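Local atomic coordinates of gamma-resorcylate decarboxylase (Polaromonas, PDB entry 4QRO), a protein that probably catalyses the manganese-dependent, non-oxidative decarboxylation of gamma-resorcylate (2,6-dihydroxybenzoate) to resorcinol. Residues H10-T13 and E14-M18; R111-E114 and R115-E119. All blocks are in the same frame, centred on the assembly; numbering follows the deposited sequence.

Interaction 1 of 2, residues H10-T13 and E14-M18. With MN (manganese (II) ion), chain K.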
# COMPACT_ATOMS: atom_id res chain seq x y z
N HIS A 10 6.16 5.08 -22.13
CA HIS A 10 7.35 5.82 -21.87
C HIS A 10 8.35 5.77 -23.01
O HIS A 10 8.41 4.79 -23.76
CB HIS A 10 8.05 5.29 -20.62
CG HIS A 10 7.20 5.31 -19.38
ND1 HIS A 10 6.82 6.48 -18.75
CD2 HIS A 10 6.74 4.29 -18.61
CE1 HIS A 10 6.12 6.18 -17.67
NE2 HIS A 10 6.08 4.86 -17.55
N PHE A 11 9.19 6.80 -23.08
CA PHE A 11 10.33 6.83 -23.99
C PHE A 11 11.47 7.52 -23.24
O PHE A 11 11.28 8.11 -22.15
CB PHE A 11 9.99 7.63 -25.26
CG PHE A 11 9.88 9.11 -25.02
CD1 PHE A 11 10.99 9.94 -25.10
CD2 PHE A 11 8.68 9.67 -24.60
CE1 PHE A 11 10.91 11.29 -24.82
CE2 PHE A 11 8.57 11.02 -24.34
CZ PHE A 11 9.70 11.83 -24.43
N ALA A 12 12.66 7.47 -23.83
CA ALA A 12 13.82 8.18 -23.28
C ALA A 12 14.56 8.94 -24.37
O ALA A 12 14.48 8.58 -25.55
CB ALA A 12 14.77 7.21 -22.61
N THR A 13 15.25 10.01 -23.96
CA THR A 13 16.30 10.61 -24.79
C THR A 13 17.64 10.01 -24.35
O THR A 13 17.72 9.36 -23.29
CB THR A 13 16.31 12.14 -24.67
OG1 THR A 13 16.55 12.52 -23.31
CG2 THR A 13 14.98 12.72 -25.12
N GLU A 14 18.69 10.17 -25.16
CA GLU A 14 20.03 9.70 -24.75
C GLU A 14 20.41 10.33 -23.40
O GLU A 14 21.00 9.69 -22.54
CB GLU A 14 21.09 9.98 -25.82
CG GLU A 14 21.10 8.97 -26.98
CD GLU A 14 21.52 7.55 -26.57
OE1 GLU A 14 22.06 7.36 -25.46
OE2 GLU A 14 21.31 6.60 -27.37
N GLU A 15 20.01 11.58 -23.23
CA GLU A 15 20.23 12.32 -22.00
C GLU A 15 19.62 11.65 -20.77
O GLU A 15 20.22 11.68 -19.70
CB GLU A 15 19.66 13.72 -22.18
CG GLU A 15 20.00 14.67 -21.04
CD GLU A 15 19.57 16.10 -21.33
OE1 GLU A 15 19.97 16.98 -20.55
OE2 GLU A 15 18.83 16.34 -22.31
N THR A 16 18.43 11.04 -20.90
CA THR A 16 17.73 10.47 -19.72
C THR A 16 17.75 8.96 -19.68
O THR A 16 17.28 8.36 -18.72
CB THR A 16 16.23 10.89 -19.69
OG1 THR A 16 15.55 10.30 -20.82
CG2 THR A 16 16.09 12.39 -19.71
N LEU A 17 18.30 8.35 -20.73
CA LEU A 17 18.25 6.90 -20.90
C LEU A 17 18.75 6.09 -19.71
O LEU A 17 18.12 5.11 -19.28
CB LEU A 17 19.04 6.52 -22.15
CG LEU A 17 19.10 5.05 -22.54
CD1 LEU A 17 17.72 4.51 -22.88
CD2 LEU A 17 20.09 4.86 -23.70
N MET A 18 19.90 6.50 -19.18
CA MET A 18 20.56 5.71 -18.14
C MET A 18 19.76 5.70 -16.83
O MET A 18 20.00 4.84 -15.97
CB MET A 18 22.02 6.17 -17.95
CG MET A 18 22.87 5.96 -19.21
SD MET A 18 22.59 4.37 -20.05
CE MET A 18 23.35 3.31 -18.80
MN MN K . 5.67 3.68 -15.69
O HOH W 1 16.31 15.37 -23.29
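T13 and T16 lean obliquely across one another where the chain leaves strand 4-11 and turns into the short helix 14-17, and together they form a capping box. T13 is the N-cap. Its OG1 lies between its own backbone N and carbonyl carbon (chi1 60°), and from there it takes a weak, long bond from T16 N at 3.4 Å. The return bond is the sounder half: T13 N donates to T16 OG1 over 3.2 Å. T16 N also reaches T13 O at 3.0 Å, approaching from above the carbonyl plane, and L17 N adds a weak bond to the same oxygen. Beside the box, the methyl of A12 rests against L17, its CB 4.0 Å from L17 CD1. A water joins T13 OG1 to E15 OE2, while E15 OE1 is salt-bridged to R79. T16 OG1 is also hydrogen-bonded to N60 OD1; a valine here would probably leave T13 N without its capping acceptor and break the link to N60, so that the turn would be less firmly fixed. E8 and H10, toward the C-terminal end of strand 4-11 and in the place of the HxH pair of many amidohydrolases, supply metal ligands with H164 and D287; H10 NE2 lies 2.2 Å from manganese, and H10 touches the bound 2-nitroresorcinol. At the strand-to-helix junction, then, two backbone donors, T13 N and T16 N, are each taken by the other threonine's hydroxyl, firmly at T16 OG1 and weakly at T13 OG1.

Interaction 2 of 2, residues R111-E114 and R115-E119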
# COMPACT_ATOMS: atom_id res chain seq x y z
N ARG A 111 5.44 27.74 -16.07
CA ARG A 111 5.75 28.34 -17.40
C ARG A 111 5.93 27.26 -18.47
O ARG A 111 5.45 27.40 -19.62
CB ARG A 111 7.01 29.21 -17.37
CG ARG A 111 6.88 30.58 -16.72
CD ARG A 111 8.15 31.39 -16.99
NE ARG A 111 8.58 32.19 -15.84
CZ ARG A 111 8.09 33.38 -15.51
NH1 ARG A 111 8.57 34.02 -14.45
NH2 ARG A 111 7.12 33.95 -16.23
N GLU A 112 6.64 26.18 -18.13
CA GLU A 112 6.86 25.11 -19.09
C GLU A 112 5.56 24.37 -19.41
O GLU A 112 5.37 23.95 -20.54
CB GLU A 112 7.95 24.14 -18.64
CG GLU A 112 8.23 23.00 -19.62
CD GLU A 112 8.81 23.45 -20.96
OE1 GLU A 112 8.88 24.67 -21.22
OE2 GLU A 112 9.22 22.59 -21.78
N LEU A 113 4.69 24.18 -18.42
CA LEU A 113 3.41 23.55 -18.68
C LEU A 113 2.56 24.42 -19.61
O LEU A 113 1.93 23.91 -20.53
CB LEU A 113 2.65 23.24 -17.39
CG LEU A 113 1.33 22.47 -17.65
CD1 LEU A 113 1.58 21.09 -18.27
CD2 LEU A 113 0.55 22.35 -16.36
N GLU A 114 2.55 25.73 -19.37
CA GLU A 114 1.85 26.64 -20.29
C GLU A 114 2.40 26.50 -21.71
O GLU A 114 1.61 26.33 -22.63
CB GLU A 114 1.93 28.08 -19.81
CG GLU A 114 1.08 28.35 -18.57
CD GLU A 114 0.98 29.83 -18.25
OE1 GLU A 114 1.91 30.34 -17.59
OE2 GLU A 114 -0.02 30.46 -18.65
N ARG A 115 3.72 26.49 -21.87
CA ARG A 115 4.35 26.34 -23.19
C ARG A 115 4.00 25.00 -23.84
O ARG A 115 3.65 24.96 -25.02
CB ARG A 115 5.88 26.51 -23.12
CG ARG A 115 6.55 26.62 -24.49
CD ARG A 115 8.07 26.76 -24.39
NE ARG A 115 8.69 25.48 -24.06
CZ ARG A 115 9.15 24.56 -24.92
NH1 ARG A 115 9.11 24.76 -26.24
NH2 ARG A 115 9.66 23.42 -24.46
N CYS A 116 4.09 23.92 -23.07
CA CYS A 116 3.74 22.60 -23.60
C CYS A 116 2.29 22.49 -24.08
O CYS A 116 2.04 21.90 -25.13
CB CYS A 116 4.05 21.51 -22.57
SG CYS A 116 5.81 21.15 -22.40
N VAL A 117 1.34 23.05 -23.32
CA VAL A 117 -0.09 22.97 -23.67
C VAL A 117 -0.44 23.93 -24.83
O VAL A 117 -1.09 23.53 -25.78
CB VAL A 117 -1.03 23.23 -22.45
CG1 VAL A 117 -2.49 23.21 -22.88
CG2 VAL A 117 -0.82 22.21 -21.34
N LYS A 118 0.01 25.18 -24.73
CA LYS A 118 -0.43 26.24 -25.65
C LYS A 118 0.37 26.25 -26.95
O LYS A 118 -0.18 26.55 -28.00
CB LYS A 118 -0.30 27.63 -24.98
CG LYS A 118 -1.34 27.95 -23.90
CD LYS A 118 -0.88 29.16 -23.08
CE LYS A 118 -2.00 30.12 -22.70
NZ LYS A 118 -2.92 29.56 -21.68
N GLU A 119 1.66 25.94 -26.87
CA GLU A 119 2.54 25.96 -28.04
C GLU A 119 2.82 24.58 -28.65
O GLU A 119 2.87 24.45 -29.88
CB GLU A 119 3.85 26.70 -27.71
CG GLU A 119 3.59 28.13 -27.21
CD GLU A 119 4.84 28.97 -26.98
OE1 GLU A 119 5.85 28.77 -27.68
OE2 GLU A 119 4.79 29.87 -26.10
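E112 OE2 is gripped by two groups, one from its own helix and one from helix 70-90: R115 NH2 donates to it at 2.8 Å, and N81 ND2 bonds to it as well. The setting is one face of the alpha-helix 106-118, where an i to i+3 salt bridge links E112 to R115. The guanidinium meets the carboxylate side-on, with NE and NH2 each taking a separate oxygen. R115 NE to E112 OE1 is 3.0 Å and almost straight at 174°, with OE1 lying in the guanidinium plane; NH2 uses the syn lone pair of OE2. The fit is not perfectly flat, since the two planes are 31° apart and NE meets OE1 out of the carboxylate plane. The two side chains lie side by side and point the same way. E112 starts with CG opposite its backbone N (chi1 -180°) and then bends at chi2, while R115 bends at chi3, which brings the NE edge round to the acid. R115 NH1 goes on to a salt bridge with D82, so the guanidinium, bonded by E112 and D82, has its rotation fixed, and with it helix 106-118 is tied to helix 70-90.

The usual i to i+4 main-chain bonds continue through this turn, among them C116 N to E112 O at 2.8 Å. On another face L113 and V117 lie side by side, L113 CD1 4.1 Å from V117 CG2, and L113 also packs on V154 and L157 of helix 148-157. E114 and K118 carry opposite charges but stay beyond salt-bridge range. K118 CB, CG and CD follow the carbonyl oxygen of E114, CB nearest at 3.3 Å from E114 O.

From the N terminus, strand 4-11 ends at H10-F11, and interaction 1 closes the tight turn that takes the chain into helix 14-17, at the C-terminal end of a strand of the amidohydrolase (beta/alpha)8 barrel, where the metal site lies. Interaction 2 comes much later, within helix 106-118, and closes no loop beyond the helical turn itself. The two are in series, neither nested nor crossed, with their centres 21 Å apart and nearest atoms about 10 Å apart. Both send a charged side chain to helix 70-90. Interaction 1 also joins strand 52-59 and helix 29-37 to the metal-bearing strand, whereas interaction 2 sits against helix 148-157 as well, away from the metal.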